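Local coordinates for protein nicotinamide-nucleotide adenylyltransferase NadR family / Ribosylnicotinamide kinase (Lactococcus lactis subsp. cremoris, PDB 6GYE) that probably phosphorylates nicotinamide riboside, which it binds here, and adenylylates nicotinamide mononucleotide on the way to NAD+, at residues 24-29 and 68-73; 88-93 and 98-103; 187-192 and 311-316; 339-344 and 367-372. One frame throughout, in Å; residues are numbered along the deposited sequence.

Interaction 1: residues 24-29 and 68-73; sequences APLHTG and RYLREA. With SO4 (sulfate ion), chain D.
Next to the apolar contact of L26 with L70 and A73 lie two rings, Y69 and H27. The Y69 ring has sulfate oxygen O1 in its plane at the hydroxyl edge and meets F175 edge-to-face. The H27 ring meets H30 with planes at about 40°. H27 opens the HTGH sequence, consistent with the HIGH-type motif of nucleotidylyltransferases. It is the N-cap of helix 28-40: its ND1 accepts from G29 N at 2.9 Å, a donor 16° out of the ring plane, while NE2 bonds I153 O. Across the segments the contact is purely apolar. With chi1 at 173° and chi2 at 69°, L26 turns CD2 to helix 63-73, where it meets A73 CB at 3.8 Å. One turn before A73, Y69 OH donates to sulfate O1; the refined separation is very short and its exact value doubtful. With a phenylalanine at Y69 the hydroxyl is gone, and the sulfate would probably lose this donor, with K65 NZ still bonded to it. L70 faces V82 of strand 80-86 as well, and its CD1 lies 4.1 Å from L26 CD2.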
loop_
_atom_site.group_PDB
_atom_site.type_symbol
_atom_site.label_atom_id
_atom_site.label_comp_id
_atom_site.label_asym_id
_atom_site.label_seq_id
_atom_site.Cartn_x
_atom_site.Cartn_y
_atom_site.Cartn_z
ATOM N N ALA A 24 5.588 7.624 -8.566
ATOM C CA ALA A 24 5.904 6.956 -7.303
ATOM C C ALA A 24 5.615 7.901 -6.139
ATOM O O ALA A 24 6.532 8.310 -5.418
ATOM C CB ALA A 24 7.365 6.504 -7.285
ATOM N N PRO A 25 4.336 8.239 -5.898
ATOM C CA PRO A 25 3.114 7.752 -6.539
ATOM C C PRO A 25 2.501 8.685 -7.564
ATOM O O PRO A 25 2.878 9.844 -7.647
ATOM C CB PRO A 25 2.170 7.630 -5.354
ATOM C CG PRO A 25 2.524 8.872 -4.541
ATOM C CD PRO A 25 4.011 9.088 -4.737
ATOM N N LEU A 26 1.551 8.158 -8.335
ATOM C CA LEU A 26 0.605 8.992 -9.065
ATOM C C LEU A 26 -0.208 9.833 -8.084
ATOM O O LEU A 26 -0.669 9.324 -7.059
ATOM C CB LEU A 26 -0.319 8.099 -9.895
ATOM C CG LEU A 26 -1.499 8.732 -10.630
ATOM C CD1 LEU A 26 -1.006 9.598 -11.765
ATOM C CD2 LEU A 26 -2.395 7.619 -11.172
ATOM N N HIS A 27 -0.376 11.125 -8.378
ATOM C CA HIS A 27 -1.189 11.980 -7.512
ATOM C C HIS A 27 -1.993 12.954 -8.363
ATOM O O HIS A 27 -1.901 12.959 -9.594
ATOM C CB HIS A 27 -0.336 12.705 -6.459
ATOM C CG HIS A 27 0.715 13.605 -7.030
ATOM N ND1 HIS A 27 0.423 14.820 -7.618
ATOM C CD2 HIS A 27 2.063 13.476 -7.083
ATOM C CE1 HIS A 27 1.546 15.394 -8.018
ATOM N NE2 HIS A 27 2.555 14.603 -7.701
ATOM N N THR A 28 -2.808 13.780 -7.695
ATOM C CA THR A 28 -3.770 14.589 -8.433
ATOM C C THR A 28 -3.096 15.657 -9.288
ATOM O O THR A 28 -3.695 16.096 -10.279
ATOM C CB THR A 28 -4.798 15.238 -7.483
ATOM O OG1 THR A 28 -4.131 15.930 -6.457
ATOM C CG2 THR A 28 -5.654 14.197 -6.815
ATOM N N GLY A 29 -1.872 16.081 -8.940
ATOM C CA GLY A 29 -1.136 16.979 -9.822
ATOM C C GLY A 29 -0.906 16.369 -11.196
ATOM O O GLY A 29 -1.176 17.003 -12.220
ATOM N N ARG A 68 1.613 -1.426 -13.490
ATOM C CA ARG A 68 0.325 -2.099 -13.244
ATOM C C ARG A 68 -0.644 -1.173 -12.519
ATOM O O ARG A 68 -1.812 -1.071 -12.902
ATOM C CB ARG A 68 0.507 -3.385 -12.437
ATOM C CG ARG A 68 1.110 -4.557 -13.211
ATOM C CD ARG A 68 0.297 -4.877 -14.458
ATOM N NE ARG A 68 0.674 -6.142 -15.093
ATOM C CZ ARG A 68 0.168 -7.335 -14.776
ATOM N NH1 ARG A 68 -0.755 -7.456 -13.810
ATOM N NH2 ARG A 68 0.589 -8.415 -15.433
ATOM N N TYR A 69 -0.157 -0.429 -11.521
ATOM C CA TYR A 69 -1.034 0.487 -10.799
ATOM C C TYR A 69 -1.613 1.558 -11.725
ATOM O O TYR A 69 -2.786 1.936 -11.597
ATOM C CB TYR A 69 -0.275 1.131 -9.646
ATOM C CG TYR A 69 -0.059 0.221 -8.469
ATOM C CD1 TYR A 69 -0.449 -1.112 -8.517
ATOM C CD2 TYR A 69 0.494 0.708 -7.283
ATOM C CE1 TYR A 69 -0.270 -1.947 -7.431
ATOM C CE2 TYR A 69 0.678 -0.127 -6.178
ATOM C CZ TYR A 69 0.286 -1.449 -6.259
ATOM O OH TYR A 69 0.467 -2.282 -5.171
ATOM N N LEU A 70 -0.793 2.089 -12.636
ATOM C CA LEU A 70 -1.281 3.082 -13.590
ATOM C C LEU A 70 -2.334 2.493 -14.517
ATOM O O LEU A 70 -3.345 3.144 -14.816
ATOM C CB LEU A 70 -0.117 3.653 -14.413
ATOM C CG LEU A 70 0.627 4.927 -13.976
ATOM C CD1 LEU A 70 -0.152 6.180 -14.328
ATOM C CD2 LEU A 70 0.925 4.912 -12.501
ATOM N N ARG A 71 -2.106 1.268 -15.002
ATOM C CA ARG A 71 -3.095 0.642 -15.867
ATOM C C ARG A 71 -4.433 0.552 -15.161
ATOM O O ARG A 71 -5.478 0.850 -15.748
ATOM C CB ARG A 71 -2.626 -0.747 -16.307
ATOM C CG ARG A 71 -1.662 -0.745 -17.475
ATOM C CD ARG A 71 -2.349 -0.382 -18.779
ATOM N NE ARG A 71 -1.446 -0.564 -19.917
ATOM C CZ ARG A 71 -1.227 -1.732 -20.519
ATOM N NH1 ARG A 71 -1.851 -2.827 -20.114
ATOM N NH2 ARG A 71 -0.392 -1.810 -21.540
ATOM N N GLU A 72 -4.414 0.175 -13.883
ATOM C CA GLU A 72 -5.652 0.106 -13.124
ATOM C C GLU A 72 -6.235 1.499 -12.928
ATOM O O GLU A 72 -7.452 1.695 -13.043
ATOM C CB GLU A 72 -5.407 -0.591 -11.785
ATOM C CG GLU A 72 -6.676 -0.862 -11.008
ATOM C CD GLU A 72 -6.443 -1.469 -9.618
ATOM O OE1 GLU A 72 -5.380 -2.097 -9.356
ATOM O OE2 GLU A 72 -7.342 -1.289 -8.770
ATOM N N ALA A 73 -5.373 2.479 -12.647
ATOM C CA ALA A 73 -5.840 3.832 -12.370
ATOM C C ALA A 73 -6.554 4.425 -13.563
ATOM O O ALA A 73 -7.512 5.180 -13.390
ATOM C CB ALA A 73 -4.670 4.728 -11.963
HETATM S S SO4 D . 1.852 -2.547 -2.088
HETATM O O1 SO4 D . 1.120 -1.576 -2.880
HETATM O O2 SO4 D . 1.230 -3.861 -2.265
HETATM O O3 SO4 D . 3.238 -2.635 -2.524
HETATM O O4 SO4 D . 1.843 -2.149 -0.681
#

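Interaction 2: residues 88-93 and 98-103; sequences NDLPEM and DEWANR
R103 reaches from its helix to the backbone of N88 and grips one atom with two nitrogens: NH1 and NH2 each donate to N88 O at 3.0 Å. The carbonyl oxygen lies within 1° of the guanidinium plane. NH2 comes at it almost head-on (C=O...N 168°), whereas NH1 approaches at 147° in the carbonyl plane. NH1 has a further, weak bond to N86 O. The third nitrogen is used within the helix, where NE donates to E99 OE2 at 3.3 Å in a salt bridge one turn apart, met on the anti side of the carboxylate. R103 is extended from CG to NE, which carries the guanidinium past L90 to the loop. The contact closes a strand-loop-helix unit of the five-stranded parallel sheet: residues 88-93 belong to the loop after edge strand 80-86, and helix 95-110 folds back on that loop. A leucine in place of R103 lacks the guanidinium, so N88 O would probably lose both of these donors and the E99 carboxylate its positive partner. L90 packs against both the guanidinium and the helix. Its CD2 lies over one guanidinium face, 3.6 Å from R103 NH2, and meets E99 CG at 3.4 Å. Its CD1 reaches the edge of the W100 indole, 4.1 Å from CD1 of that ring. W100 NE1 is satisfied by E87 OE2. The N88 side chain points elsewhere, its OD1 accepting from D52 N, while N88 N donates to N86 OD1.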
loop_
_atom_site.group_PDB
_atom_site.type_symbol
_atom_site.label_atom_id
_atom_site.label_comp_id
_atom_site.label_asym_id
_atom_site.label_seq_id
_atom_site.Cartn_x
_atom_site.Cartn_y
_atom_site.Cartn_z
ATOM N N ASN A 88 16.816 0.254 -18.099
ATOM C CA ASN A 88 17.956 -0.577 -17.727
ATOM C C ASN A 88 18.922 -0.727 -18.901
ATOM O O ASN A 88 18.554 -0.551 -20.066
ATOM C CB ASN A 88 17.505 -1.978 -17.289
ATOM C CG ASN A 88 16.852 -2.008 -15.903
ATOM O OD1 ASN A 88 17.023 -1.109 -15.085
ATOM N ND2 ASN A 88 16.109 -3.071 -15.640
ATOM N N ASP A 89 20.174 -1.064 -18.576
ATOM C CA ASP A 89 21.199 -1.389 -19.576
ATOM C C ASP A 89 21.381 -0.266 -20.591
ATOM O O ASP A 89 21.425 -0.489 -21.802
ATOM C CB ASP A 89 20.873 -2.706 -20.279
ATOM C CG ASP A 89 20.612 -3.828 -19.303
ATOM O OD1 ASP A 89 21.470 -4.056 -18.424
ATOM O OD2 ASP A 89 19.539 -4.465 -19.402
ATOM N N LEU A 90 21.507 0.941 -20.089
ATOM C CA LEU A 90 21.745 2.049 -20.990
ATOM C C LEU A 90 23.174 2.544 -20.834
ATOM O O LEU A 90 23.661 2.655 -19.702
ATOM C CB LEU A 90 20.787 3.211 -20.690
ATOM C CG LEU A 90 19.426 3.261 -21.377
ATOM C CD1 LEU A 90 18.777 4.594 -21.117
ATOM C CD2 LEU A 90 19.588 3.044 -22.851
ATOM N N PRO A 91 23.877 2.828 -21.930
ATOM C CA PRO A 91 25.131 3.577 -21.793
ATOM C C PRO A 91 24.831 4.872 -21.050
ATOM O O PRO A 91 23.894 5.597 -21.388
ATOM C CB PRO A 91 25.563 3.826 -23.245
ATOM C CG PRO A 91 24.893 2.738 -24.027
ATOM C CD PRO A 91 23.588 2.469 -23.331
ATOM N N GLU A 92 25.632 5.160 -20.025
ATOM C CA GLU A 92 25.353 6.325 -19.189
ATOM C C GLU A 92 25.455 7.630 -19.977
ATOM O O GLU A 92 24.572 8.492 -19.883
ATOM C CB GLU A 92 26.280 6.318 -17.969
ATOM C CG GLU A 92 27.760 6.129 -18.282
ATOM C CD GLU A 92 28.214 4.691 -18.062
ATOM O OE1 GLU A 92 27.390 3.773 -18.261
ATOM O OE2 GLU A 92 29.390 4.474 -17.699
ATOM N N MET A 93 26.534 7.803 -20.741
ATOM C CA MET A 93 26.855 9.017 -21.477
ATOM C C MET A 93 26.187 9.054 -22.855
ATOM O O MET A 93 25.767 8.015 -23.378
ATOM C CB MET A 93 28.373 9.154 -21.588
ATOM C CG MET A 93 28.922 10.271 -20.695
ATOM S SD MET A 93 27.984 10.499 -19.157
ATOM C CE MET A 93 26.880 11.866 -19.542
ATOM N N ASP A 98 20.708 8.063 -27.718
ATOM C CA ASP A 98 20.248 7.451 -28.959
ATOM C C ASP A 98 19.387 6.236 -28.653
ATOM O O ASP A 98 18.229 6.150 -29.076
ATOM C CB ASP A 98 21.443 7.052 -29.816
ATOM C CG ASP A 98 22.189 8.243 -30.355
ATOM O OD1 ASP A 98 21.525 9.225 -30.738
ATOM O OD2 ASP A 98 23.437 8.188 -30.406
ATOM N N GLU A 99 19.944 5.296 -27.886
ATOM C CA GLU A 99 19.211 4.098 -27.499
ATOM C C GLU A 99 17.946 4.446 -26.720
ATOM O O GLU A 99 16.893 3.827 -26.919
ATOM C CB GLU A 99 20.127 3.188 -26.681
ATOM C CG GLU A 99 19.439 1.977 -26.069
ATOM C CD GLU A 99 19.201 0.859 -27.056
ATOM O OE1 GLU A 99 19.742 0.941 -28.183
ATOM O OE2 GLU A 99 18.478 -0.100 -26.697
ATOM N N TRP A 100 18.025 5.433 -25.825
ATOM C CA TRP A 100 16.839 5.847 -25.084
ATOM C C TRP A 100 15.729 6.277 -26.037
ATOM O O TRP A 100 14.590 5.803 -25.940
ATOM C CB TRP A 100 17.201 6.973 -24.107
ATOM C CG TRP A 100 16.058 7.494 -23.300
ATOM C CD1 TRP A 100 15.602 7.012 -22.106
ATOM C CD2 TRP A 100 15.241 8.623 -23.617
ATOM N NE1 TRP A 100 14.531 7.761 -21.673
ATOM C CE2 TRP A 100 14.288 8.753 -22.585
ATOM C CE3 TRP A 100 15.211 9.530 -24.684
ATOM C CZ2 TRP A 100 13.325 9.755 -22.585
ATOM C CZ3 TRP A 100 14.251 10.522 -24.684
ATOM C CH2 TRP A 100 13.322 10.628 -23.641
ATOM N N ALA A 101 16.057 7.147 -26.995
ATOM C CA ALA A 101 15.059 7.606 -27.956
ATOM C C ALA A 101 14.539 6.462 -28.817
ATOM O O ALA A 101 13.348 6.428 -29.151
ATOM C CB ALA A 101 15.637 8.713 -28.831
ATOM N N ASN A 102 15.420 5.529 -29.203
ATOM C CA ASN A 102 14.976 4.368 -29.972
ATOM C C ASN A 102 13.845 3.654 -29.259
ATOM O O ASN A 102 12.775 3.429 -29.834
ATOM C CB ASN A 102 16.131 3.395 -30.206
ATOM C CG ASN A 102 17.095 3.887 -31.241
ATOM O OD1 ASN A 102 16.744 4.711 -32.086
ATOM N ND2 ASN A 102 18.322 3.381 -31.197
ATOM N N ARG A 103 14.052 3.339 -27.981
ATOM C CA ARG A 103 13.009 2.689 -27.202
ATOM C C ARG A 103 11.761 3.554 -27.150
ATOM O O ARG A 103 10.638 3.053 -27.268
ATOM C CB ARG A 103 13.516 2.405 -25.791
ATOM C CG ARG A 103 14.801 1.605 -25.744
ATOM C CD ARG A 103 15.151 1.248 -24.311
ATOM N NE ARG A 103 16.449 0.588 -24.222
ATOM C CZ ARG A 103 17.041 0.283 -23.074
ATOM N NH1 ARG A 103 16.445 0.590 -21.926
ATOM N NH2 ARG A 103 18.227 -0.317 -23.072
#

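Interaction 3: residues 187-192 and 311-316; sequences GSASTG and FRHMEW. With SO4 (sulfate ion), chain F.
Residues 187-192 form most of what fits a P-loop (Walker A motif), GSASTGKT in sequence, as expected in a P-loop NTPase domain, and A189 is the residue by which it touches residues 311-316. The A189 methyl meets H313 CB at 3.4 Å and W316 CB at 3.8 Å, so both side chains press on one carbon. H313 is itself layered: W316 CE3 lies above one ring face, offset toward the rim, and F311 CE2 over the centre of the opposite face, 4.1 Å from the plane. D224 fixes this loop, accepting from H313 ND1 through OD1 and from W316 N through OD2, and Y268 stacks on the W316 indole. On the P-loop itself, successive backbone amides wrap a sulfate, probably at a site for a nucleotide phosphate: S190 N binds O2 at 2.9 Å, T191 N binds O4 at 2.9 Å, and G192 N binds O1 at 3.2 Å. K193 N and T194 OG1 add to the cradle. G192, the N-cap of helix 193-203, has phi 91°, where a CB would jam against the T191 carbonyl. T191 OG1 ties the turn together, donating to S188 O at 2.8 Å from above the carbonyl plane.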
loop_
_atom_site.group_PDB
_atom_site.type_symbol
_atom_site.label_atom_id
_atom_site.label_comp_id
_atom_site.label_asym_id
_atom_site.label_seq_id
_atom_site.Cartn_x
_atom_site.Cartn_y
_atom_site.Cartn_z
ATOM N N GLY A 187 -3.707 -9.626 21.857
ATOM C CA GLY A 187 -3.954 -9.956 23.248
ATOM C C GLY A 187 -4.845 -11.170 23.360
ATOM O O GLY A 187 -5.438 -11.635 22.381
ATOM N N SER A 188 -4.931 -11.683 24.586
ATOM C CA SER A 188 -5.799 -12.819 24.881
ATOM C C SER A 188 -7.262 -12.427 24.700
ATOM O O SER A 188 -7.613 -11.251 24.590
ATOM C CB SER A 188 -5.604 -13.297 26.319
ATOM O OG SER A 188 -4.234 -13.415 26.657
ATOM N N ALA A 189 -8.129 -13.431 24.713
ATOM C CA ALA A 189 -9.561 -13.172 24.688
ATOM C C ALA A 189 -10.028 -12.556 26.005
ATOM O O ALA A 189 -9.484 -12.841 27.079
ATOM C CB ALA A 189 -10.324 -14.461 24.421
ATOM N N SER A 190 -11.038 -11.685 25.903
ATOM C CA SER A 190 -11.700 -11.052 27.053
ATOM C C SER A 190 -10.765 -10.122 27.817
ATOM O O SER A 190 -10.835 -10.037 29.043
ATOM C CB SER A 190 -12.288 -12.090 28.018
ATOM O OG SER A 190 -13.164 -12.990 27.364
ATOM N N THR A 191 -9.876 -9.424 27.110
ATOM C CA THR A 191 -9.030 -8.424 27.755
ATOM C C THR A 191 -9.352 -7.009 27.295
ATOM O O THR A 191 -8.628 -6.076 27.656
ATOM C CB THR A 191 -7.541 -8.724 27.539
ATOM O OG1 THR A 191 -7.260 -8.891 26.144
ATOM C CG2 THR A 191 -7.159 -9.999 28.262
ATOM N N GLY A 192 -10.412 -6.828 26.504
ATOM C CA GLY A 192 -10.805 -5.508 26.048
ATOM C C GLY A 192 -10.213 -5.058 24.729
ATOM O O GLY A 192 -10.246 -3.851 24.448
ATOM N N PHE A 311 -20.760 -12.477 24.167
ATOM C CA PHE A 311 -19.904 -13.521 23.614
ATOM C C PHE A 311 -18.558 -13.560 24.335
ATOM O O PHE A 311 -17.877 -12.538 24.451
ATOM C CB PHE A 311 -19.695 -13.307 22.106
ATOM C CG PHE A 311 -18.898 -14.398 21.437
ATOM C CD1 PHE A 311 -19.517 -15.557 20.999
ATOM C CD2 PHE A 311 -17.531 -14.259 21.241
ATOM C CE1 PHE A 311 -18.787 -16.559 20.385
ATOM C CE2 PHE A 311 -16.795 -15.259 20.627
ATOM C CZ PHE A 311 -17.422 -16.407 20.199
ATOM N N ARG A 312 -18.193 -14.742 24.834
ATOM C CA ARG A 312 -16.926 -14.958 25.523
ATOM C C ARG A 312 -16.229 -16.184 24.948
ATOM O O ARG A 312 -16.832 -17.260 24.869
ATOM C CB ARG A 312 -17.128 -15.118 27.041
ATOM C CG ARG A 312 -18.467 -15.714 27.467
ATOM C CD ARG A 312 -18.652 -15.656 28.990
ATOM N NE ARG A 312 -18.107 -14.427 29.571
ATOM C CZ ARG A 312 -17.180 -14.389 30.525
ATOM N NH1 ARG A 312 -16.689 -15.517 31.024
ATOM N NH2 ARG A 312 -16.746 -13.223 30.985
ATOM N N HIS A 313 -14.971 -16.017 24.533
ATOM C CA HIS A 313 -14.100 -17.156 24.241
ATOM C C HIS A 313 -13.878 -17.907 25.549
ATOM O O HIS A 313 -13.046 -17.508 26.367
ATOM C CB HIS A 313 -12.752 -16.715 23.683
ATOM C CG HIS A 313 -12.773 -16.178 22.281
ATOM N ND1 HIS A 313 -12.681 -16.988 21.169
ATOM C CD2 HIS A 313 -12.772 -14.903 21.816
ATOM C CE1 HIS A 313 -12.676 -16.240 20.080
ATOM N NE2 HIS A 313 -12.724 -14.971 20.444
ATOM N N MET A 314 -14.619 -18.997 25.765
ATOM C CA MET A 314 -14.627 -19.613 27.091
ATOM C C MET A 314 -13.316 -20.345 27.380
ATOM O O MET A 314 -12.774 -20.237 28.487
ATOM C CB MET A 314 -15.831 -20.550 27.236
ATOM C CG MET A 314 -16.458 -20.576 28.645
ATOM S SD MET A 314 -17.179 -19.015 29.226
ATOM C CE MET A 314 -16.312 -18.790 30.779
ATOM N N GLU A 315 -12.783 -21.089 26.403
ATOM C CA GLU A 315 -11.530 -21.811 26.620
ATOM C C GLU A 315 -10.302 -20.919 26.466
ATOM O O GLU A 315 -9.307 -21.118 27.174
ATOM C CB GLU A 315 -11.413 -22.992 25.657
ATOM C CG GLU A 315 -10.155 -23.828 25.861
ATOM C CD GLU A 315 -9.625 -24.424 24.568
ATOM O OE1 GLU A 315 -9.109 -23.657 23.724
ATOM O OE2 GLU A 315 -9.724 -25.660 24.398
ATOM N N TRP A 316 -10.352 -19.935 25.561
ATOM C CA TRP A 316 -9.254 -18.987 25.390
ATOM C C TRP A 316 -9.098 -18.040 26.579
ATOM O O TRP A 316 -8.148 -17.248 26.596
ATOM C CB TRP A 316 -9.436 -18.185 24.087
ATOM C CG TRP A 316 -9.203 -19.003 22.820
ATOM C CD1 TRP A 316 -8.856 -20.334 22.749
ATOM C CD2 TRP A 316 -9.284 -18.540 21.455
ATOM N NE1 TRP A 316 -8.719 -20.717 21.430
ATOM C CE2 TRP A 316 -8.978 -19.641 20.618
ATOM C CE3 TRP A 316 -9.585 -17.304 20.860
ATOM C CZ2 TRP A 316 -8.965 -19.540 19.218
ATOM C CZ3 TRP A 316 -9.572 -17.209 19.464
ATOM C CH2 TRP A 316 -9.263 -18.322 18.664
HETATM S S SO4 F . -11.738 -8.886 23.790
HETATM O O1 SO4 F . -12.626 -8.257 24.775
HETATM O O2 SO4 F . -12.086 -10.286 23.584
HETATM O O3 SO4 F . -11.855 -8.256 22.482
HETATM O O4 SO4 F . -10.387 -8.783 24.321
#

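Interaction 4: residues 339-344 and 367-372; sequences KVVILD and HEYTGV
V341 CG2 rests against the ring of Y369, 3.9 Å from CE1, and the backbone of K339 lies near the same ring, its CA 4.3 Å from CE2. Y369 holds CG anti to its carbonyl carbon (chi1 -81°), which sends the ring from the end of the helix toward the strand. At the phenol end a water links the segments loosely: it sits 2.8 Å from Y369 OH and donates weakly to V340 O at 3.4 Å. A weak bond to D338 O also engages the hydroxyl. Strand 340-342 is an outermost strand of the parallel sheet in the P-loop NTPase domain, paired by its backbone with strand 296-300 through I297 and V299; helix 358-370 covers it, with H361 also touching V341 and L343. L296 adds to the apolar surface under both V341 and Y369. K339 extends away from the helix, and its NZ bonds M294 O. Just beyond Y369 the helix ends at G371, whose phi of 94° is positive and whose N still reaches H367 O at 2.9 Å. T370 OG1 accepts from V372 N at 3.3 Å in an ST turn.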
loop_
_atom_site.group_PDB
_atom_site.type_symbol
_atom_site.label_atom_id
_atom_site.label_comp_id
_atom_site.label_asym_id
_atom_site.label_seq_id
_atom_site.Cartn_x
_atom_site.Cartn_y
_atom_site.Cartn_z
ATOM N N LYS A 339 8.543 -2.587 17.200
ATOM C CA LYS A 339 7.227 -2.018 16.956
ATOM C C LYS A 339 6.231 -2.326 18.066
ATOM O O LYS A 339 5.076 -1.896 17.978
ATOM C CB LYS A 339 6.687 -2.542 15.617
ATOM C CG LYS A 339 7.544 -2.132 14.419
ATOM C CD LYS A 339 7.088 -2.857 13.162
ATOM C CE LYS A 339 7.853 -2.376 11.932
ATOM N NZ LYS A 339 7.418 -3.165 10.747
ATOM N N VAL A 340 6.640 -3.045 19.108
ATOM C CA VAL A 340 5.716 -3.511 20.136
ATOM C C VAL A 340 5.690 -2.525 21.299
ATOM O O VAL A 340 6.732 -2.178 21.861
ATOM C CB VAL A 340 6.103 -4.912 20.635
ATOM C CG1 VAL A 340 5.258 -5.279 21.836
ATOM C CG2 VAL A 340 5.931 -5.960 19.548
ATOM N N VAL A 341 4.492 -2.098 21.671
ATOM C CA VAL A 341 4.246 -1.354 22.896
ATOM C C VAL A 341 3.293 -2.185 23.741
ATOM O O VAL A 341 2.220 -2.581 23.270
ATOM C CB VAL A 341 3.653 0.035 22.607
ATOM C CG1 VAL A 341 3.229 0.710 23.906
ATOM C CG2 VAL A 341 4.661 0.891 21.819
ATOM N N ILE A 342 3.690 -2.466 24.977
ATOM C CA ILE A 342 2.904 -3.272 25.896
ATOM C C ILE A 342 2.082 -2.341 26.778
ATOM O O ILE A 342 2.631 -1.428 27.412
ATOM C CB ILE A 342 3.818 -4.170 26.738
ATOM C CG1 ILE A 342 4.598 -5.091 25.811
ATOM C CG2 ILE A 342 2.999 -4.950 27.748
ATOM C CD1 ILE A 342 5.383 -6.133 26.535
ATOM N N LEU A 343 0.766 -2.557 26.816
ATOM C CA LEU A 343 -0.140 -1.669 27.553
ATOM C C LEU A 343 -0.335 -2.173 28.985
ATOM O O LEU A 343 -1.397 -2.647 29.387
ATOM C CB LEU A 343 -1.459 -1.543 26.809
ATOM C CG LEU A 343 -1.319 -1.004 25.383
ATOM C CD1 LEU A 343 -2.632 -1.132 24.646
ATOM C CD2 LEU A 343 -0.860 0.456 25.421
ATOM N N ASP A 344 0.710 -1.985 29.784
ATOM C CA ASP A 344 0.727 -2.450 31.171
ATOM C C ASP A 344 0.479 -1.285 32.135
ATOM O O ASP A 344 1.370 -0.791 32.825
ATOM C CB ASP A 344 2.048 -3.161 31.461
ATOM C CG ASP A 344 3.262 -2.299 31.133
ATOM O OD1 ASP A 344 3.088 -1.137 30.681
ATOM O OD2 ASP A 344 4.394 -2.797 31.303
ATOM N N HIS A 367 0.037 8.366 18.544
ATOM C CA HIS A 367 0.620 9.663 18.213
ATOM C C HIS A 367 2.103 9.546 17.864
ATOM O O HIS A 367 2.539 10.035 16.818
ATOM C CB HIS A 367 0.437 10.648 19.369
ATOM C CG HIS A 367 1.182 11.923 19.159
ATOM N ND1 HIS A 367 0.865 12.807 18.149
ATOM C CD2 HIS A 367 2.277 12.429 19.773
ATOM C CE1 HIS A 367 1.720 13.813 18.164
ATOM N NE2 HIS A 367 2.582 13.611 19.143
ATOM N N GLU A 368 2.890 8.878 18.716
ATOM C CA GLU A 368 4.325 8.783 18.459
ATOM C C GLU A 368 4.642 8.003 17.183
ATOM O O GLU A 368 5.625 8.310 16.510
ATOM C CB GLU A 368 5.049 8.148 19.647
ATOM C CG GLU A 368 4.908 8.885 20.971
ATOM C CD GLU A 368 5.587 10.264 20.969
ATOM O OE1 GLU A 368 6.559 10.468 20.200
ATOM O OE2 GLU A 368 5.157 11.144 21.751
ATOM N N TYR A 369 3.841 7.005 16.819
ATOM C CA TYR A 369 4.218 6.150 15.696
ATOM C C TYR A 369 3.593 6.567 14.371
ATOM O O TYR A 369 4.044 6.095 13.325
ATOM C CB TYR A 369 3.843 4.688 15.972
ATOM C CG TYR A 369 4.823 3.927 16.837
ATOM C CD1 TYR A 369 4.882 4.128 18.217
ATOM C CD2 TYR A 369 5.677 2.984 16.274
ATOM C CE1 TYR A 369 5.786 3.421 19.007
ATOM C CE2 TYR A 369 6.585 2.274 17.053
ATOM C CZ TYR A 369 6.640 2.492 18.415
ATOM O OH TYR A 369 7.550 1.771 19.170
ATOM N N THR A 370 2.563 7.417 14.376
ATOM C CA THR A 370 1.942 7.850 13.136
ATOM C C THR A 370 1.992 9.345 12.895
ATOM O O THR A 370 1.756 9.767 11.759
ATOM C CB THR A 370 0.468 7.436 13.071
ATOM O OG1 THR A 370 -0.297 8.269 13.958
ATOM C CG2 THR A 370 0.290 5.938 13.426
ATOM N N GLY A 371 2.182 10.156 13.922
ATOM C CA GLY A 371 2.245 11.587 13.739
ATOM C C GLY A 371 0.930 12.294 13.950
ATOM O O GLY A 371 0.899 13.527 13.932
ATOM N N VAL A 372 -0.166 11.554 14.139
ATOM C CA VAL A 372 -1.476 12.191 14.196
ATOM C C VAL A 372 -1.607 12.983 15.492
ATOM O O VAL A 372 -1.109 12.577 16.553
ATOM C CB VAL A 372 -2.588 11.136 14.063
ATOM C CG1 VAL A 372 -2.597 10.195 15.264
ATOM C CG2 VAL A 372 -3.913 11.805 13.914
HETATM O O HOH W 1 8.323 0.770 21.661
#

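Overall arrangement
Interactions 1 and 2 lie beside the five-stranded sheet and both touch strand 80-86 without touching each other: L70 lies on V82, W100 and R103 on L85, with centres about 25 Å apart. Interaction 3, in loops, and interaction 4, on an edge strand, belong with the four-stranded sheet, centres about 23 Å apart; interactions 2 and 3 lie on opposite sides of the chain's centre. Interactions 1 and 3 are buried and join their segments by apolar carbons alone, each beside a sulfate, with a phenol among the donors in one and mostly backbone amides in the other. Interactions 2 and 4 are surface contacts: in 2 a guanidinium bonds across directly; in 4 a valine meets a tyrosine ring, with a weak water link.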